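Local atomic coordinates of periplasmic molybdate-binding protein (Azotobacter vinelandii, PDB entry 1ATG), a protein that binds molybdate or tungstate in the periplasm, in a pocket between its two domains, probably delivering the oxyanion to an ABC transporter for uptake. Residues A[8-11]-A[12-15]; A[117-120]-A[121-125]; A[38-41]-A[42-46]; A[203-206]-A[207-210]. All coordinates share one frame; numbering follows the deposited sequence.

Contact 1: A[8-11]-A[12-15]; sequences TNFL and GTLE. With WO4 (tungstate(VI)ion), chain B.
The Phe10 side chain runs across Thr13 at about a right angle, its CE1 atom 3.6 Å from Thr13 CG2, while CD2 on the other side of the ring lies 4.0 Å from Leu14 CB. With CG anti to the backbone N (chi1 -161°), the ring is carried forward along the helix instead of back toward the pocket. Leu14 N lies over one ring face and gives its hydrogen to Phe10 O at 2.8 Å. Leu11 O receives Glu15 N at 2.9 Å, and the Glu15 carboxylate folds back beside Leu11, OE2 3.7 Å from CD1. A water joins the turns, donating to Asn9 O and accepting from Thr13 N. Here a short 3-10 turn, residues 8-10, leads from strand 2-7 into helix 11-25, the first strand-to-helix connection of the periplasmic binding protein fold, and its start grips the oxyanion. Asn9 N and Asn9 ND2 both donate to tungstate O2, the latter at 2.8 Å, and Thr8 OG1 donates to O1 at 2.7 Å. Asn9 OD1 is held by Tyr227 and Gln192, which fixes the amide so that ND2 faces the anion. Tyr77 and Tyr227 meet the Phe10 ring edge-to-face.

Contact 2: A[117-120]-A[121-125]; sequences YGLA and GTQVL. With WO4 (tungstate(VI)ion), chain B.
Tungstate O3 sits at the edge of the Tyr117 ring, in its plane and 3.4 Å from CD1, while the amide of Gln123 lies one turn further on beside Leu119, its NE2 3.8 Å from Leu119 CG. Both belong to the first two turns of helix 116-127, whose N-terminal end points at the anion: Tyr117 N donates to O3 at 2.9 Å with an almost straight N-H (172°). Main-chain amides at a helix start binding an unprotonated oxyanion are characteristic of this class of binding protein, and the helix end would probably add a favourable field. At the far end of the tyrosine, the hydroxyl is bonded to Gln192. The carboxamide of Gln123 reaches out on an extended chain, and OE1 is held by Glu188 N, leaving NE2 against the leucine. Behind the first turn, Gly121 N bonds to Tyr117 O at 3.1 Å. Ala120 and Val124 lie on the inner side, against Leu82 of strand 75-86. Gly118 O accepts twice from Thr122, from N at 2.9 Å and from OG1 at 2.8 Å, the two donors coming from opposite faces of the carbonyl plane; the hydroxyl gets there by lying beside its own backbone N (chi1 -58°).

Contact 3: A[38-41]-A[42-46]; sequences PVYA and QIVNG. With EDO (1,2-ethanediol), chain F.
Pro38 O draws in two donors from Gln42: the backbone N at 2.9 Å and, tentatively, the side-chain NE2, whose bond at 3.5 Å is weak. Gln42 has two conformations, and its amide contacts hold for one of them only. In that one the glutamine chain starts beside its own backbone N (chi1 -73°) and runs back, extended beyond CG, along the preceding turn, bringing CG to Pro38 O as well. Beyond, the amide appears to hold an ethanediol, probably from the crystallisation liquor: OE1 accepts from its O2 at 3.1 Å, and NE2 makes a bent, weak bond to its O1. The same NE2 lies against Val39 CG2. On another side of the helix, Val44 CG2 sits over one face of the Tyr40 ring, 3.8 Å from the centroid and offset toward the rim, in a CH-pi contact closest to CZ. The ring, with CG anti to the backbone N (chi1 162°), leans along the helix over the valine, and its hydroxyl is bonded to Gln66, with Lys62 in a cation-pi contact. Val39 CG1 and Ile43 CD1 meet at 4.0 Å on the buried side. The backbone of helix 36-44 continues with Ile43 N to Val39 O, Val44 N to Tyr40 O and Asn45 N to Ala41 O. There the helix ends in a Schellman motif, with Gly46, at positive phi, as C-prime residue; Gly46 N bonds to Ile43 O and Ala47 N to Gln42 O. Within the fold, Val39 and Ile43 rest on Phe52 of strand 51-53, while Tyr40, Ile43 and Val44 pack against Leu63 of helix 58-65.

Contact 4: A[203-206]-A[207-210]; sequences KANA and EQFM
Charge pairing joins Lys203 and Glu207, one helical turn apart on an exposed side: NZ donates to OE2 at 2.7 Å in a salt bridge. The lysine runs outward extended and bends only at its end (chi4 -75°), turning NZ toward the carboxylate, which it meets from above the plane, about 42° out of it. The hydrogen bond goes to OE2, with OE1 at 3.3 Å from NZ. An i to i+4 pair of this kind, with Glu207 following Lys203, links side chains on the same side of the first turn of helix 203-212. Main-chain bonding runs alongside: Glu207 N reaches Lys203 O at 2.9 Å, and Gln208 N, Phe209 N and Met210 N follow in the same way to Ala204 O, Asn205 O and Ala206 O, each 2.9 Å long. Of the amide groups, Asn205 and Gln208 turn their planes 62° apart, with Asn205 OD1 and Gln208 NE2 4.1 Å from each other; OD1, buried here, has no polar partner in the model. Apolar contacts are made mostly with the rest of the protein. Ala206 and Met210 lie on Val51 of strand 51-53 and on Ile196 of strand 191-196. Phe209 packs on Leu2 of strand 2-7 and on Phe53, and meets Phe21 of helix 11-25 edge-to-face, setting the helix against the central sheet of one domain.

In the fold
Contacts 1 and 2 face each other across the anion pocket, both bound to the tungstate: their centres are 20 Å apart, yet Asn9 CG and Tyr117 CE1 touch at 3.3 Å beside the ion. Ser36 OG and Val146 N complete its hydrogen bonding. Contact 3 follows Ser36 on the same helix, and the Pro38 side chain is about 7 Å from the tungstate; contacts 3 and 2 come no nearer than about 11 Å between atoms. Contact 4 is far from the pocket, about 17 Å from contact 2 at the nearest atoms, but reaches contact 1 through the core, where Leu14 CD1 lies 4.1 Å from Phe209 CZ.

Contact 1: A[8-11]-A[12-15]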
loop_
_atom_site.group_PDB
_atom_site.type_symbol
_atom_site.label_atom_id
_atom_site.label_comp_id
_atom_site.label_asym_id
_atom_site.label_seq_id
_atom_site.Cartn_x
_atom_site.Cartn_y
_atom_site.Cartn_z
ATOM N N THR A 8 -2.046 -0.393 4.904
ATOM C CA THR A 8 -1.057 0.502 5.449
ATOM C C THR A 8 -0.307 1.322 4.413
ATOM O O THR A 8 0.058 2.451 4.761
ATOM C CB THR A 8 0.000 -0.177 6.342
ATOM O OG1 THR A 8 0.870 -1.009 5.579
ATOM C CG2 THR A 8 -0.637 -0.984 7.458
ATOM N N ASN A 9 -0.083 0.849 3.205
ATOM C CA ASN A 9 0.646 1.671 2.243
ATOM C C ASN A 9 0.034 3.053 2.049
ATOM O O ASN A 9 0.758 4.001 1.740
ATOM C CB ASN A 9 0.702 0.994 0.870
ATOM C CG ASN A 9 -0.564 1.126 0.057
ATOM O OD1 ASN A 9 -0.753 2.027 -0.784
ATOM N ND2 ASN A 9 -1.503 0.206 0.324
ATOM N N PHE A 10 -1.301 3.119 2.113
ATOM C CA PHE A 10 -2.061 4.294 1.738
ATOM C C PHE A 10 -2.391 5.197 2.900
ATOM O O PHE A 10 -3.065 6.227 2.722
ATOM C CB PHE A 10 -3.353 3.812 1.048
ATOM C CG PHE A 10 -4.090 4.818 0.199
ATOM C CD1 PHE A 10 -3.493 5.417 -0.891
ATOM C CD2 PHE A 10 -5.410 5.135 0.502
ATOM C CE1 PHE A 10 -4.207 6.316 -1.676
ATOM C CE2 PHE A 10 -6.118 6.049 -0.275
ATOM C CZ PHE A 10 -5.496 6.635 -1.352
ATOM N N LEU A 11 -1.899 4.874 4.100
ATOM C CA LEU A 11 -2.252 5.668 5.270
ATOM C C LEU A 11 -1.920 7.141 5.149
ATOM O O LEU A 11 -2.787 8.005 5.363
ATOM C CB LEU A 11 -1.565 5.092 6.515
ATOM C CG LEU A 11 -1.809 5.851 7.827
ATOM C CD1 LEU A 11 -3.289 5.931 8.179
ATOM C CD2 LEU A 11 -1.049 5.156 8.955
ATOM N N GLY A 12 -0.680 7.483 4.834
ATOM C CA GLY A 12 -0.266 8.877 4.751
ATOM C C GLY A 12 -1.045 9.617 3.672
ATOM O O GLY A 12 -1.441 10.779 3.842
ATOM N N THR A 13 -1.295 8.963 2.544
ATOM C CA THR A 13 -2.069 9.572 1.459
ATOM C C THR A 13 -3.518 9.764 1.867
ATOM O O THR A 13 -4.111 10.825 1.610
ATOM C CB THR A 13 -1.939 8.739 0.181
ATOM O OG1 THR A 13 -0.558 8.502 -0.117
ATOM C CG2 THR A 13 -2.585 9.474 -0.989
ATOM N N LEU A 14 -4.091 8.779 2.557
ATOM C CA LEU A 14 -5.467 8.919 3.026
ATOM C C LEU A 14 -5.565 10.039 4.057
ATOM O O LEU A 14 -6.593 10.733 4.083
ATOM C CB LEU A 14 -5.962 7.597 3.610
ATOM C CG LEU A 14 -7.407 7.642 4.124
ATOM C CD1 LEU A 14 -8.404 8.047 3.040
ATOM C CD2 LEU A 14 -7.794 6.285 4.699
ATOM N N GLU A 15 -4.537 10.259 4.879
ATOM C CA GLU A 15 -4.565 11.386 5.817
ATOM C C GLU A 15 -4.625 12.687 5.037
ATOM O O GLU A 15 -5.382 13.607 5.390
ATOM C CB GLU A 15 -3.344 11.340 6.738
ATOM C CG GLU A 15 -3.442 10.209 7.762
ATOM C CD GLU A 15 -2.155 9.898 8.495
ATOM O OE1 GLU A 15 -1.073 10.273 8.003
ATOM O OE2 GLU A 15 -2.219 9.245 9.565
HETATM W W WO4 B . -0.236 -3.387 2.603
HETATM O O1 WO4 B . 0.572 -3.344 4.184
HETATM O O2 WO4 B . -0.553 -1.789 2.022
HETATM O O3 WO4 B . 0.768 -4.205 1.400
HETATM O O4 WO4 B . -1.775 -4.259 2.698
HETATM O O HOH W 1 0.391 6.710 1.720
#

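Contact 2: A[117-120]-A[121-125]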
loop_
_atom_site.group_PDB
_atom_site.type_symbol
_atom_site.label_atom_id
_atom_site.label_comp_id
_atom_site.label_asym_id
_atom_site.label_seq_id
_atom_site.Cartn_x
_atom_site.Cartn_y
_atom_site.Cartn_z
ATOM N N TYR A 117 2.088 -5.384 -0.882
ATOM C CA TYR A 117 3.407 -4.820 -1.201
ATOM C C TYR A 117 4.508 -5.825 -0.869
ATOM O O TYR A 117 5.611 -5.755 -1.402
ATOM C CB TYR A 117 3.653 -3.493 -0.470
ATOM C CG TYR A 117 3.029 -2.321 -1.210
ATOM C CD1 TYR A 117 1.660 -2.082 -1.105
ATOM C CD2 TYR A 117 3.789 -1.513 -2.030
ATOM C CE1 TYR A 117 1.081 -1.027 -1.811
ATOM C CE2 TYR A 117 3.215 -0.467 -2.728
ATOM C CZ TYR A 117 1.876 -0.231 -2.609
ATOM O OH TYR A 117 1.331 0.833 -3.294
ATOM N N GLY A 118 4.235 -6.756 0.028
ATOM C CA GLY A 118 5.112 -7.882 0.344
ATOM C C GLY A 118 5.086 -8.911 -0.783
ATOM O O GLY A 118 6.122 -9.449 -1.184
ATOM N N LEU A 119 3.887 -9.181 -1.313
ATOM C CA LEU A 119 3.760 -10.078 -2.450
ATOM C C LEU A 119 4.566 -9.537 -3.633
ATOM O O LEU A 119 5.329 -10.257 -4.279
ATOM C CB LEU A 119 2.289 -10.250 -2.841
ATOM C CG LEU A 119 2.037 -11.074 -4.106
ATOM C CD1 LEU A 119 2.548 -12.496 -3.936
ATOM C CD2 LEU A 119 0.554 -11.061 -4.476
ATOM N N ALA A 120 4.447 -8.232 -3.888
ATOM C CA ALA A 120 5.184 -7.609 -4.979
ATOM C C ALA A 120 6.683 -7.727 -4.762
ATOM O O ALA A 120 7.425 -8.075 -5.682
ATOM C CB ALA A 120 4.772 -6.152 -5.157
ATOM N N GLY A 121 7.176 -7.416 -3.551
ATOM C CA GLY A 121 8.608 -7.523 -3.283
ATOM C C GLY A 121 9.110 -8.955 -3.456
ATOM O O GLY A 121 10.187 -9.190 -3.988
ATOM N N THR A 122 8.304 -9.902 -2.985
ATOM C CA THR A 122 8.667 -11.311 -3.135
ATOM C C THR A 122 8.711 -11.727 -4.599
ATOM O O THR A 122 9.641 -12.417 -5.024
ATOM C CB THR A 122 7.660 -12.162 -2.349
ATOM O OG1 THR A 122 7.684 -11.750 -0.970
ATOM C CG2 THR A 122 8.028 -13.633 -2.405
ATOM N N GLN A 123 7.761 -11.223 -5.390
ATOM C CA GLN A 123 7.761 -11.475 -6.815
ATOM C C GLN A 123 9.021 -10.933 -7.480
ATOM O O GLN A 123 9.533 -11.582 -8.402
ATOM C CB GLN A 123 6.516 -10.874 -7.486
ATOM C CG GLN A 123 5.270 -11.698 -7.178
ATOM C CD GLN A 123 3.993 -11.043 -7.639
ATOM O OE1 GLN A 123 3.920 -9.838 -7.879
ATOM N NE2 GLN A 123 2.933 -11.869 -7.736
ATOM N N VAL A 124 9.526 -9.782 -7.045
ATOM C CA VAL A 124 10.765 -9.261 -7.613
ATOM C C VAL A 124 11.917 -10.203 -7.306
ATOM O O VAL A 124 12.728 -10.503 -8.186
ATOM C CB VAL A 124 11.067 -7.856 -7.087
ATOM C CG1 VAL A 124 12.443 -7.371 -7.526
ATOM C CG2 VAL A 124 9.979 -6.893 -7.564
ATOM N N LEU A 125 12.030 -10.672 -6.058
ATOM C CA LEU A 125 13.100 -11.622 -5.747
ATOM C C LEU A 125 12.976 -12.902 -6.563
ATOM O O LEU A 125 13.985 -13.435 -7.038
ATOM C CB LEU A 125 13.146 -11.929 -4.256
ATOM C CG LEU A 125 13.448 -10.732 -3.343
ATOM C CD1 LEU A 125 13.581 -11.254 -1.920
ATOM C CD2 LEU A 125 14.694 -9.981 -3.765
HETATM W W WO4 B . -0.236 -3.387 2.603
HETATM O O1 WO4 B . 0.572 -3.344 4.184
HETATM O O2 WO4 B . -0.553 -1.789 2.022
HETATM O O3 WO4 B . 0.768 -4.205 1.400
HETATM O O4 WO4 B . -1.775 -4.259 2.698
#

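Contact 3: A[38-41]-A[42-46]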
loop_
_atom_site.group_PDB
_atom_site.type_symbol
_atom_site.label_atom_id
_atom_site.label_comp_id
_atom_site.label_asym_id
_atom_site.label_seq_id
_atom_site.Cartn_x
_atom_site.Cartn_y
_atom_site.Cartn_z
ATOM N N PRO A 38 -5.489 -8.998 6.946
ATOM C CA PRO A 38 -6.121 -8.872 8.253
ATOM C C PRO A 38 -7.311 -7.929 8.222
ATOM O O PRO A 38 -8.326 -8.195 8.899
ATOM C CB PRO A 38 -5.036 -8.402 9.203
ATOM C CG PRO A 38 -3.757 -8.630 8.497
ATOM C CD PRO A 38 -4.034 -8.739 7.028
ATOM N N VAL A 39 -7.234 -6.820 7.474
ATOM C CA VAL A 39 -8.389 -5.917 7.398
ATOM C C VAL A 39 -9.559 -6.623 6.728
ATOM O O VAL A 39 -10.693 -6.503 7.233
ATOM C CB VAL A 39 -8.031 -4.601 6.699
ATOM C CG1 VAL A 39 -9.281 -3.759 6.453
ATOM C CG2 VAL A 39 -7.031 -3.804 7.514
ATOM N N TYR A 40 -9.323 -7.359 5.667
ATOM C CA TYR A 40 -10.360 -8.160 5.029
ATOM C C TYR A 40 -10.991 -9.092 6.074
ATOM O O TYR A 40 -12.218 -9.182 6.140
ATOM C CB TYR A 40 -9.736 -8.986 3.900
ATOM C CG TYR A 40 -10.610 -10.144 3.467
ATOM C CD1 TYR A 40 -11.636 -9.949 2.549
ATOM C CD2 TYR A 40 -10.435 -11.421 3.989
ATOM C CE1 TYR A 40 -12.462 -10.990 2.162
ATOM C CE2 TYR A 40 -11.251 -12.466 3.607
ATOM C CZ TYR A 40 -12.259 -12.247 2.694
ATOM O OH TYR A 40 -13.072 -13.300 2.324
ATOM N N ALA A 41 -10.145 -9.792 6.839
ATOM C CA ALA A 41 -10.679 -10.729 7.833
ATOM C C ALA A 41 -11.489 -10.023 8.895
ATOM O O ALA A 41 -12.509 -10.585 9.362
ATOM C CB ALA A 41 -9.559 -11.548 8.446
ATOM N N GLN A 42 -11.098 -8.837 9.316
ATOM C CA GLN A 42 -11.848 -8.064 10.283
ATOM C C GLN A 42 -13.201 -7.692 9.698
ATOM O O GLN A 42 -14.212 -7.760 10.417
ATOM C CB GLN A 42 -11.100 -6.793 10.680
ATOM C CG GLN A 42 -9.898 -7.012 11.587
ATOM C CD GLN A 42 -9.105 -5.736 11.787
ATOM O OE1 GLN A 42 -9.043 -5.186 12.884
ATOM N NE2 GLN A 42 -8.489 -5.258 10.711
ATOM N N ILE A 43 -13.251 -7.295 8.427
ATOM C CA ILE A 43 -14.532 -6.944 7.802
ATOM C C ILE A 43 -15.442 -8.158 7.737
ATOM O O ILE A 43 -16.646 -8.003 8.031
ATOM C CB ILE A 43 -14.317 -6.276 6.434
ATOM C CG1 ILE A 43 -13.647 -4.914 6.661
ATOM C CG2 ILE A 43 -15.631 -6.126 5.678
ATOM C CD1 ILE A 43 -13.067 -4.280 5.405
ATOM N N VAL A 44 -14.936 -9.306 7.323
ATOM C CA VAL A 44 -15.739 -10.532 7.279
ATOM C C VAL A 44 -16.223 -10.874 8.683
ATOM O O VAL A 44 -17.325 -11.428 8.840
ATOM C CB VAL A 44 -14.934 -11.707 6.701
ATOM C CG1 VAL A 44 -15.646 -13.050 6.869
ATOM C CG2 VAL A 44 -14.600 -11.505 5.227
ATOM N N ASN A 45 -15.459 -10.535 9.713
ATOM C CA ASN A 45 -15.822 -10.724 11.105
ATOM C C ASN A 45 -16.632 -9.560 11.653
ATOM O O ASN A 45 -16.701 -9.310 12.850
ATOM C CB ASN A 45 -14.557 -10.948 11.944
ATOM C CG ASN A 45 -14.842 -11.457 13.345
ATOM O OD1 ASN A 45 -15.704 -12.336 13.498
ATOM N ND2 ASN A 45 -14.136 -10.957 14.344
ATOM N N GLY A 46 -17.304 -8.797 10.789
ATOM C CA GLY A 46 -18.202 -7.743 11.143
ATOM C C GLY A 46 -17.692 -6.412 11.605
ATOM O O GLY A 46 -18.464 -5.605 12.147
HETATM C C1 EDO F . -7.268 -2.302 11.343
HETATM O O1 EDO F . -8.771 -2.576 11.247
HETATM C C2 EDO F . -6.753 -1.867 12.725
HETATM O O2 EDO F . -7.111 -2.981 13.766
#

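Contact 4: A[203-206]-A[207-210]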
loop_
_atom_site.group_PDB
_atom_site.type_symbol
_atom_site.label_atom_id
_atom_site.label_comp_id
_atom_site.label_asym_id
_atom_site.label_seq_id
_atom_site.Cartn_x
_atom_site.Cartn_y
_atom_site.Cartn_z
ATOM N N LYS A 203 -24.438 5.199 4.324
ATOM C CA LYS A 203 -24.385 4.914 2.904
ATOM C C LYS A 203 -24.196 6.144 2.025
ATOM O O LYS A 203 -23.342 6.142 1.131
ATOM C CB LYS A 203 -25.640 4.161 2.446
ATOM C CG LYS A 203 -25.496 3.526 1.075
ATOM C CD LYS A 203 -26.749 2.754 0.687
ATOM C CE LYS A 203 -26.668 2.265 -0.751
ATOM N NZ LYS A 203 -26.885 3.370 -1.725
ATOM N N ALA A 204 -25.015 7.173 2.235
ATOM C CA ALA A 204 -24.925 8.387 1.427
ATOM C C ALA A 204 -23.564 9.053 1.570
ATOM O O ALA A 204 -22.957 9.439 0.563
ATOM C CB ALA A 204 -26.053 9.346 1.789
ATOM N N ASN A 205 -23.076 9.202 2.796
ATOM C CA ASN A 205 -21.757 9.794 3.018
ATOM C C ASN A 205 -20.652 8.917 2.423
ATOM O O ASN A 205 -19.707 9.472 1.839
ATOM C CB ASN A 205 -21.515 10.015 4.505
ATOM C CG ASN A 205 -20.464 11.045 4.843
ATOM O OD1 ASN A 205 -20.073 11.879 4.021
ATOM N ND2 ASN A 205 -20.006 11.017 6.096
ATOM N N ALA A 206 -20.775 7.600 2.534
ATOM C CA ALA A 206 -19.768 6.706 1.955
ATOM C C ALA A 206 -19.735 6.867 0.446
ATOM O O ALA A 206 -18.660 6.965 -0.158
ATOM C CB ALA A 206 -20.062 5.270 2.345
ATOM N N GLU A 207 -20.903 6.912 -0.198
ATOM C CA GLU A 207 -20.978 7.108 -1.637
ATOM C C GLU A 207 -20.437 8.473 -2.038
ATOM O O GLU A 207 -19.750 8.588 -3.059
ATOM C CB GLU A 207 -22.414 6.886 -2.124
ATOM C CG GLU A 207 -22.828 5.427 -2.007
ATOM C CD GLU A 207 -24.256 5.171 -2.451
ATOM O OE1 GLU A 207 -25.083 6.101 -2.349
ATOM O OE2 GLU A 207 -24.536 4.035 -2.891
ATOM N N GLN A 208 -20.673 9.505 -1.247
ATOM C CA GLN A 208 -20.141 10.833 -1.531
ATOM C C GLN A 208 -18.616 10.796 -1.505
ATOM O O GLN A 208 -17.961 11.321 -2.402
ATOM C CB GLN A 208 -20.654 11.881 -0.542
ATOM C CG GLN A 208 -20.107 13.273 -0.826
ATOM C CD GLN A 208 -20.577 14.342 0.127
ATOM O OE1 GLN A 208 -20.028 15.449 0.157
ATOM N NE2 GLN A 208 -21.602 14.041 0.918
ATOM N N PHE A 209 -18.051 10.193 -0.456
ATOM C CA PHE A 209 -16.589 10.108 -0.346
ATOM C C PHE A 209 -16.007 9.288 -1.477
ATOM O O PHE A 209 -14.982 9.667 -2.072
ATOM C CB PHE A 209 -16.215 9.552 1.034
ATOM C CG PHE A 209 -14.726 9.494 1.256
ATOM C CD1 PHE A 209 -13.982 10.658 1.310
ATOM C CD2 PHE A 209 -14.073 8.279 1.401
ATOM C CE1 PHE A 209 -12.612 10.616 1.511
ATOM C CE2 PHE A 209 -12.705 8.244 1.599
ATOM C CZ PHE A 209 -11.968 9.399 1.656
ATOM N N MET A 210 -16.612 8.173 -1.846
ATOM C CA MET A 210 -16.147 7.321 -2.932
ATOM C C MET A 210 -16.190 8.070 -4.263
ATOM O O MET A 210 -15.293 7.913 -5.096
ATOM C CB MET A 210 -16.926 6.015 -2.982
ATOM C CG MET A 210 -16.647 5.105 -1.791
ATOM S SD MET A 210 -15.042 4.286 -1.823
ATOM C CE MET A 210 -15.507 2.784 -2.694
#